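Local atomic coordinates of beta-carbonic anhydrase (Methanothermobacter thermautotrophicus, PDB entry 1G5C), a protein that catalyses, as a zinc-dependent beta-class carbonic anhydrase, the reversible hydration of carbon dioxide to bicarbonate and a proton. Residues R16-D20 against G50-V54; A58-V62 against E130-E134; I82-T88 against H152-I158. One frame throughout, in Å; residues are numbered along the deposited sequence.

Contact 1 (R16-D20 against G50-V54)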
loop_
_atom_site.group_PDB
_atom_site.type_symbol
_atom_site.label_atom_id
_atom_site.label_comp_id
_atom_site.label_asym_id
_atom_site.label_seq_id
_atom_site.Cartn_x
_atom_site.Cartn_y
_atom_site.Cartn_z
ATOM N N ARG A 16 -3.900 18.614 4.692
ATOM C CA ARG A 16 -4.396 17.290 4.318
ATOM C C ARG A 16 -4.265 16.287 5.472
ATOM O O ARG A 16 -5.217 15.566 5.769
ATOM C CB ARG A 16 -3.671 16.778 3.067
ATOM C CG ARG A 16 -3.992 17.595 1.806
ATOM C CD ARG A 16 -3.168 17.106 0.629
ATOM N NE ARG A 16 -3.591 17.669 -0.654
ATOM C CZ ARG A 16 -3.020 18.716 -1.242
ATOM N NH1 ARG A 16 -1.998 19.334 -0.662
ATOM N NH2 ARG A 16 -3.450 19.129 -2.429
ATOM N N ASP A 17 -3.102 16.250 6.116
ATOM C CA ASP A 17 -2.872 15.348 7.250
ATOM C C ASP A 17 -1.698 15.806 8.120
ATOM O O ASP A 17 -1.235 16.941 7.984
ATOM C CB ASP A 17 -2.662 13.906 6.768
ATOM C CG ASP A 17 -1.327 13.694 6.070
ATOM O OD1 ASP A 17 -0.476 14.616 6.071
ATOM O OD2 ASP A 17 -1.133 12.578 5.529
ATOM N N LEU A 18 -1.206 14.938 9.003
ATOM C CA LEU A 18 -0.131 15.336 9.910
ATOM C C LEU A 18 1.135 15.848 9.240
ATOM O O LEU A 18 1.872 16.621 9.840
ATOM C CB LEU A 18 0.199 14.215 10.913
ATOM C CG LEU A 18 -0.931 13.776 11.872
ATOM C CD1 LEU A 18 -0.393 12.699 12.851
ATOM C CD2 LEU A 18 -1.465 14.985 12.682
ATOM N N SER A 19 1.360 15.468 7.984
ATOM C CA SER A 19 2.548 15.921 7.252
ATOM C C SER A 19 2.576 17.421 7.011
ATOM O O SER A 19 3.634 17.985 6.710
ATOM C CB SER A 19 2.647 15.212 5.900
ATOM O OG SER A 19 2.996 13.860 6.099
ATOM N N ASP A 20 1.418 18.061 7.132
ATOM C CA ASP A 20 1.320 19.499 6.926
ATOM C C ASP A 20 1.540 20.296 8.213
ATOM O O ASP A 20 1.469 21.531 8.211
ATOM C CB ASP A 20 -0.046 19.838 6.321
ATOM C CG ASP A 20 -0.245 19.198 4.958
ATOM O OD1 ASP A 20 0.618 19.420 4.082
ATOM O OD2 ASP A 20 -1.246 18.475 4.763
ATOM N N GLY A 50 -5.623 10.181 8.890
ATOM C CA GLY A 50 -4.624 11.223 8.751
ATOM C C GLY A 50 -3.368 11.008 9.588
ATOM O O GLY A 50 -2.401 11.765 9.436
ATOM N N ASP A 51 -3.360 9.977 10.439
ATOM C CA ASP A 51 -2.219 9.705 11.334
ATOM C C ASP A 51 -0.994 8.985 10.765
ATOM O O ASP A 51 0.084 9.048 11.356
ATOM C CB ASP A 51 -2.672 8.921 12.577
ATOM C CG ASP A 51 -3.528 9.752 13.529
ATOM O OD1 ASP A 51 -3.493 11.002 13.469
ATOM O OD2 ASP A 51 -4.233 9.150 14.357
ATOM N N ALA A 52 -1.146 8.285 9.649
ATOM C CA ALA A 52 -0.001 7.583 9.073
ATOM C C ALA A 52 -0.244 7.173 7.636
ATOM O O ALA A 52 -1.387 7.000 7.225
ATOM C CB ALA A 52 0.309 6.327 9.907
ATOM N N LYS A 53 0.842 7.021 6.882
ATOM C CA LYS A 53 0.783 6.564 5.499
ATOM C C LYS A 53 0.892 5.054 5.675
ATOM O O LYS A 53 1.700 4.585 6.494
ATOM C CB LYS A 53 1.976 7.099 4.698
ATOM C CG LYS A 53 1.843 8.549 4.236
ATOM C CD LYS A 53 1.775 9.510 5.412
ATOM C CE LYS A 53 1.760 10.950 4.946
ATOM N NZ LYS A 53 1.437 11.887 6.041
ATOM N N VAL A 54 0.107 4.285 4.925
ATOM C CA VAL A 54 0.124 2.834 5.128
ATOM C C VAL A 54 0.413 2.016 3.871
ATOM O O VAL A 54 -0.279 2.138 2.861
ATOM C CB VAL A 54 -1.236 2.359 5.748
ATOM C CG1 VAL A 54 -1.191 0.860 6.087
ATOM C CG2 VAL A 54 -1.536 3.150 7.010
#

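Contact 2 (A58-V62 against E130-E134)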
loop_
_atom_site.group_PDB
_atom_site.type_symbol
_atom_site.label_atom_id
_atom_site.label_comp_id
_atom_site.label_asym_id
_atom_site.label_seq_id
_atom_site.Cartn_x
_atom_site.Cartn_y
_atom_site.Cartn_z
ATOM N N ALA A 58 1.597 -8.791 0.521
ATOM C CA ALA A 58 1.504 -10.115 1.127
ATOM C C ALA A 58 2.714 -10.445 2.007
ATOM O O ALA A 58 3.822 -10.624 1.499
ATOM C CB ALA A 58 1.338 -11.185 0.029
ATOM N N GLY A 59 2.499 -10.513 3.322
ATOM C CA GLY A 59 3.581 -10.845 4.243
ATOM C C GLY A 59 4.465 -9.705 4.697
ATOM O O GLY A 59 5.485 -9.949 5.346
ATOM N N ASN A 60 4.072 -8.463 4.395
ATOM C CA ASN A 60 4.858 -7.279 4.740
ATOM C C ASN A 60 6.342 -7.483 4.464
ATOM O O ASN A 60 7.210 -7.273 5.322
ATOM C CB ASN A 60 4.630 -6.830 6.197
ATOM C CG ASN A 60 4.841 -7.945 7.210
ATOM O OD1 ASN A 60 3.930 -8.709 7.503
ATOM N ND2 ASN A 60 6.038 -8.032 7.752
ATOM N N ILE A 61 6.617 -7.904 3.239
ATOM C CA ILE A 61 7.981 -8.132 2.778
ATOM C C ILE A 61 8.470 -6.859 2.088
ATOM O O ILE A 61 7.781 -6.304 1.233
ATOM C CB ILE A 61 8.011 -9.284 1.782
ATOM C CG1 ILE A 61 7.597 -10.569 2.487
ATOM C CG2 ILE A 61 9.415 -9.410 1.153
ATOM C CD1 ILE A 61 7.423 -11.739 1.536
ATOM N N VAL A 62 9.648 -6.389 2.467
ATOM C CA VAL A 62 10.204 -5.177 1.888
ATOM C C VAL A 62 10.880 -5.466 0.551
ATOM O O VAL A 62 11.981 -6.020 0.508
ATOM C CB VAL A 62 11.228 -4.535 2.849
ATOM C CG1 VAL A 62 11.836 -3.291 2.210
ATOM C CG2 VAL A 62 10.554 -4.181 4.165
ATOM N N GLU A 130 11.629 -13.009 11.808
ATOM C CA GLU A 130 12.828 -12.810 11.008
ATOM C C GLU A 130 12.517 -11.989 9.758
ATOM O O GLU A 130 13.350 -11.218 9.279
ATOM C CB GLU A 130 13.450 -14.157 10.621
ATOM C CG GLU A 130 12.477 -15.178 10.075
ATOM C CD GLU A 130 13.112 -16.558 9.913
ATOM O OE1 GLU A 130 13.752 -16.806 8.866
ATOM O OE2 GLU A 130 12.983 -17.384 10.841
ATOM N N ASN A 131 11.321 -12.158 9.216
ATOM C CA ASN A 131 10.942 -11.371 8.040
ATOM C C ASN A 131 10.926 -9.883 8.391
ATOM O O ASN A 131 11.363 -9.045 7.595
ATOM C CB ASN A 131 9.571 -11.800 7.540
ATOM C CG ASN A 131 9.123 -10.986 6.369
ATOM O OD1 ASN A 131 9.816 -10.920 5.360
ATOM N ND2 ASN A 131 7.960 -10.344 6.494
ATOM N N VAL A 132 10.429 -9.545 9.582
ATOM C CA VAL A 132 10.403 -8.154 10.015
ATOM C C VAL A 132 11.831 -7.573 10.173
ATOM O O VAL A 132 12.139 -6.479 9.677
ATOM C CB VAL A 132 9.651 -7.992 11.356
ATOM C CG1 VAL A 132 9.878 -6.582 11.901
ATOM C CG2 VAL A 132 8.143 -8.228 11.161
ATOM N N ILE A 133 12.692 -8.302 10.878
ATOM C CA ILE A 133 14.068 -7.876 11.093
ATOM C C ILE A 133 14.745 -7.698 9.744
ATOM O O ILE A 133 15.484 -6.742 9.528
ATOM C CB ILE A 133 14.856 -8.924 11.922
ATOM C CG1 ILE A 133 14.305 -8.981 13.349
ATOM C CG2 ILE A 133 16.354 -8.558 11.957
ATOM C CD1 ILE A 133 14.437 -7.680 14.087
ATOM N N GLU A 134 14.498 -8.631 8.837
ATOM C CA GLU A 134 15.080 -8.569 7.504
ATOM C C GLU A 134 14.585 -7.304 6.779
ATOM O O GLU A 134 15.349 -6.640 6.075
ATOM C CB GLU A 134 14.670 -9.816 6.718
ATOM C CG GLU A 134 15.140 -9.841 5.271
ATOM C CD GLU A 134 16.647 -9.667 5.146
ATOM O OE1 GLU A 134 17.390 -10.283 5.945
ATOM O OE2 GLU A 134 17.087 -8.923 4.243
HETATM O O HOH W 1 9.827 -7.055 6.360
#

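Contact 3 (I82-T88 against H152-I158). With ZN (zinc ion), chain G.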
loop_
_atom_site.group_PDB
_atom_site.type_symbol
_atom_site.label_atom_id
_atom_site.label_comp_id
_atom_site.label_asym_id
_atom_site.label_seq_id
_atom_site.Cartn_x
_atom_site.Cartn_y
_atom_site.Cartn_z
ATOM N N ILE A 82 9.513 5.086 10.160
ATOM C CA ILE A 82 8.857 3.968 9.493
ATOM C C ILE A 82 8.769 2.807 10.475
ATOM O O ILE A 82 9.740 2.521 11.188
ATOM C CB ILE A 82 9.674 3.489 8.266
ATOM C CG1 ILE A 82 9.824 4.624 7.256
ATOM C CG2 ILE A 82 8.989 2.272 7.631
ATOM C CD1 ILE A 82 10.759 4.294 6.105
ATOM N N ILE A 83 7.618 2.142 10.507
ATOM C CA ILE A 83 7.414 0.998 11.392
ATOM C C ILE A 83 6.890 -0.189 10.600
ATOM O O ILE A 83 5.791 -0.132 10.019
ATOM C CB ILE A 83 6.365 1.290 12.518
ATOM C CG1 ILE A 83 6.774 2.508 13.336
ATOM C CG2 ILE A 83 6.253 0.081 13.445
ATOM C CD1 ILE A 83 5.716 2.944 14.381
ATOM N N ILE A 84 7.675 -1.258 10.541
ATOM C CA ILE A 84 7.206 -2.447 9.856
ATOM C C ILE A 84 6.473 -3.214 10.945
ATOM O O ILE A 84 6.985 -3.326 12.075
ATOM C CB ILE A 84 8.369 -3.315 9.325
ATOM C CG1 ILE A 84 9.160 -2.539 8.260
ATOM C CG2 ILE A 84 7.810 -4.637 8.769
ATOM C CD1 ILE A 84 10.447 -3.249 7.767
ATOM N N VAL A 85 5.267 -3.696 10.638
ATOM C CA VAL A 85 4.501 -4.474 11.603
ATOM C C VAL A 85 4.115 -5.836 11.014
ATOM O O VAL A 85 3.252 -5.941 10.120
ATOM C CB VAL A 85 3.203 -3.741 12.056
ATOM C CG1 VAL A 85 2.472 -4.578 13.116
ATOM C CG2 VAL A 85 3.541 -2.369 12.623
ATOM N N GLY A 86 4.796 -6.885 11.471
ATOM C CA GLY A 86 4.435 -8.212 11.014
ATOM C C GLY A 86 3.367 -8.702 11.971
ATOM O O GLY A 86 3.010 -7.987 12.914
ATOM N N HIS A 87 2.845 -9.907 11.765
ATOM C CA HIS A 87 1.828 -10.404 12.680
ATOM C C HIS A 87 1.915 -11.913 12.786
ATOM O O HIS A 87 2.403 -12.577 11.880
ATOM C CB HIS A 87 0.423 -10.010 12.196
ATOM C CG HIS A 87 0.032 -10.662 10.910
ATOM N ND1 HIS A 87 -0.657 -11.861 10.863
ATOM C CD2 HIS A 87 0.274 -10.318 9.627
ATOM C CE1 HIS A 87 -0.813 -12.220 9.605
ATOM N NE2 HIS A 87 -0.263 -11.306 8.826
ATOM N N THR A 88 1.427 -12.447 13.898
ATOM C CA THR A 88 1.451 -13.888 14.105
ATOM C C THR A 88 0.436 -14.532 13.171
ATOM O O THR A 88 -0.546 -13.893 12.757
ATOM C CB THR A 88 1.073 -14.249 15.549
ATOM O OG1 THR A 88 -0.199 -13.672 15.853
ATOM C CG2 THR A 88 2.101 -13.718 16.535
ATOM N N HIS A 152 11.666 1.036 12.654
ATOM C CA HIS A 152 11.369 0.110 13.735
ATOM C C HIS A 152 10.696 -1.153 13.226
ATOM O O HIS A 152 10.042 -1.146 12.183
ATOM C CB HIS A 152 10.457 0.801 14.759
ATOM C CG HIS A 152 10.932 2.171 15.163
ATOM N ND1 HIS A 152 12.046 2.369 15.944
ATOM C CD2 HIS A 152 10.439 3.402 14.883
ATOM C CE1 HIS A 152 12.221 3.667 16.138
ATOM N NE2 HIS A 152 11.261 4.313 15.503
ATOM N N GLY A 153 10.858 -2.240 13.973
ATOM C CA GLY A 153 10.253 -3.496 13.587
ATOM C C GLY A 153 9.457 -4.034 14.756
ATOM O O GLY A 153 9.973 -4.118 15.871
ATOM N N LEU A 154 8.203 -4.400 14.499
ATOM C CA LEU A 154 7.319 -4.913 15.534
ATOM C C LEU A 154 6.556 -6.083 14.973
ATOM O O LEU A 154 6.465 -6.253 13.757
ATOM C CB LEU A 154 6.271 -3.853 15.940
ATOM C CG LEU A 154 6.695 -2.445 16.363
ATOM C CD1 LEU A 154 5.453 -1.594 16.639
ATOM C CD2 LEU A 154 7.564 -2.524 17.590
ATOM N N ILE A 155 6.022 -6.904 15.870
ATOM C CA ILE A 155 5.164 -7.985 15.451
ATOM C C ILE A 155 3.934 -7.900 16.355
ATOM O O ILE A 155 4.058 -7.716 17.578
ATOM C CB ILE A 155 5.826 -9.369 15.561
ATOM C CG1 ILE A 155 4.849 -10.415 15.016
ATOM C CG2 ILE A 155 6.203 -9.672 16.993
ATOM C CD1 ILE A 155 5.465 -11.778 14.740
ATOM N N ILE A 156 2.752 -7.997 15.755
ATOM C CA ILE A 156 1.515 -7.923 16.521
ATOM C C ILE A 156 0.822 -9.288 16.614
ATOM O O ILE A 156 0.834 -10.053 15.655
ATOM C CB ILE A 156 0.523 -6.895 15.876
ATOM C CG1 ILE A 156 -0.676 -6.667 16.800
ATOM C CG2 ILE A 156 0.024 -7.408 14.501
ATOM C CD1 ILE A 156 -1.599 -5.506 16.327
ATOM N N ASP A 157 0.240 -9.591 17.777
ATOM C CA ASP A 157 -0.518 -10.833 17.960
ATOM C C ASP A 157 -1.802 -10.613 17.153
ATOM O O ASP A 157 -2.577 -9.711 17.462
ATOM C CB ASP A 157 -0.870 -11.039 19.440
ATOM C CG ASP A 157 -1.629 -12.342 19.685
ATOM O OD1 ASP A 157 -2.715 -12.550 19.080
ATOM O OD2 ASP A 157 -1.140 -13.166 20.483
ATOM N N ILE A 158 -2.040 -11.440 16.140
ATOM C CA ILE A 158 -3.195 -11.258 15.281
ATOM C C ILE A 158 -4.572 -11.389 15.956
ATOM O O ILE A 158 -5.585 -10.910 15.429
ATOM C CB ILE A 158 -3.090 -12.195 14.038
ATOM C CG1 ILE A 158 -4.034 -11.708 12.925
ATOM C CG2 ILE A 158 -3.394 -13.651 14.423
ATOM C CD1 ILE A 158 -3.730 -10.290 12.415
HETATM ZN ZN ZN G . 0.217 -11.842 6.871
HETATM O O HOH W 2 -1.359 -13.104 6.659
#

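Contact 1 (R16-D20 against G50-V54)
Lys53 sends its ammonium group into a polar corner made by Asp17 and Ser19. NZ forms a salt bridge with Asp17 OD2 at 2.7 Å, approaching from above the carboxylate plane (38° out of it), and also donates to Ser19 OG at 2.5 Å. A lysine suits the place because its chain, bent at its second torsion, can run from strand 53-57 to a carboxylate and a hydroxyl in a neighbouring loop; with Asp17 pointing at it from the opposite direction, a buried charge meets its counter-charge. Next to this pair, Leu18 N makes a weak but nearly straight bond to Gly50 O at 3.4 Å. Leu18 CD1 lies against Asp51, 3.6 Å from OD1 and close to its CA, while the other carboxylate oxygen of Asp51 takes the backbone N of Gly48. Gly50 sits at a positive phi of 85°, where a side chain would collide with the preceding carbonyl.

The second shell fixes the acceptors. Asp17 CG stands between its own backbone N and carbonyl carbon (chi1 72°), which lets OD1 accept from Ser19 N at 2.8 Å and close an Asx turn. Behind it, Asp20 OD2 draws in Arg16 N at 2.7 Å and Asp17 N at 3.2 Å from opposite faces of its carboxylate, tying the short 3-10 segment back to the residues before it. Ser19 OG has a further partner in Leu77 O, and Asp17 OD2 in Ser35 OG of the second subunit.

Thus the loop between helix 3-10 and strand 27-32 is pinned to strand 53-57, an outermost strand within the chain, and to the loop before it. Lys53 pairs by its backbone with Leu27 and Ile29, while Gly50 and Val54 bond to the second subunit.

Contact 2 (A58-V62 against E130-E134)
Asn131 of helix 128-141 turns its amide on Gly59 and Asn60 of the loop at 58-62, with CG anti to the backbone N (chi1 178°), which carries the group clear of the helix. Its ND2 lies 2.8 Å from Gly59 O, but the bond is weak because the N-H points well off the oxygen (115°); a second weak bond runs to Asn60 O at 3.4 Å. The amide of Asn60 passes that of Asn131 with their planes 51° apart, and the two ND2 atoms, both donors, come within 3.3 Å without bonding. On the other branch, Ile61 stands at about a right angle to Asn131 and sets CG1 3.6 Å from OD1. The loop joins strand 53-57 to helix 64-77 and skirts the metal site: the nearest atom of Gly59 is about 4 Å from the zinc ion. The positive phi of Gly59 and the left-handed backbone of Asn60 suit a glycine and an asparagine, which tolerate such angles. A water bonded at 2.8 Å to Asn60 O also donates to Asn131 O, bridging loop and helix by their backbones. Val132 turns CG2 to Asn60 ND2 at 4.0 Å, while farther along the helix Arg138 reaches Val62 O and pairs with Glu134.

Contact 3 (I82-T88 against H152-I158)
His152 N donates to Ile82 O at 2.8 Å in a nearly straight bond, one of a run of parallel-strand bonds that continues through Ile84, Leu154, Gly86 and Ile156 to Thr88 N and Ile156 O. Where the strand ends, Thr88 OG1 takes over, accepting from Ile158 N at 2.9 Å and 173°. Its chi1 of 55° holds the hydroxyl between the backbone N and carbonyl carbon, turned to Ile158. A valine here would probably leave Ile158 N without its mate and free the turn beyond strand 150-156 to shift.

His87 puts NE2 on the zinc at 2.1 Å; Cys32, Cys90 and a water, which lies in the ring plane, complete the site characteristic of beta-class carbonic anhydrases. Its ND1 donates to Thr88 O at 2.8 Å, from above the carbonyl plane, so the ring is fixed at both nitrogens. Ile158 runs beside the ring, CD1 3.8 Å from ND1. On the face of the sheet that carries His87, branched apolar residues mesh: Ile83 CG2 meets Leu154 CD1 at 3.7 Å, and Val85 CG1 meets Ile156 CG2 at 4.0 Å.

Strand 81-87, with the zinc at its C-terminal end, lies between strands 27-32 and 150-156. Helix 40-45 covers the face of Val85 and Ile156 through Leu41, and helix 128-141 packs on the other, against Ile84 and Ile155.

How the contacts relate
Contacts 2 and 3 are close neighbours, their centres 9 Å apart, and they touch directly: Val132 CG1 packs on Gly153 CA at 3.5 Å and Asn60 OD1 on Gly86 CA at 3.6 Å. The loop and helix of contact 2 therefore lie against the strand pair of contact 3. Both border the zinc site, contact 3 supplying the ligand His87 and contact 2 passing it at Gly59. Contact 1 lies apart, its centre 23 Å from that of contact 2 and 20 Å from that of contact 3, though its nearest atoms come within about 7 Å of contact 3 without touching; it reaches the same sheet at strand 53-57, whose chain then leads into the loop of contact 2.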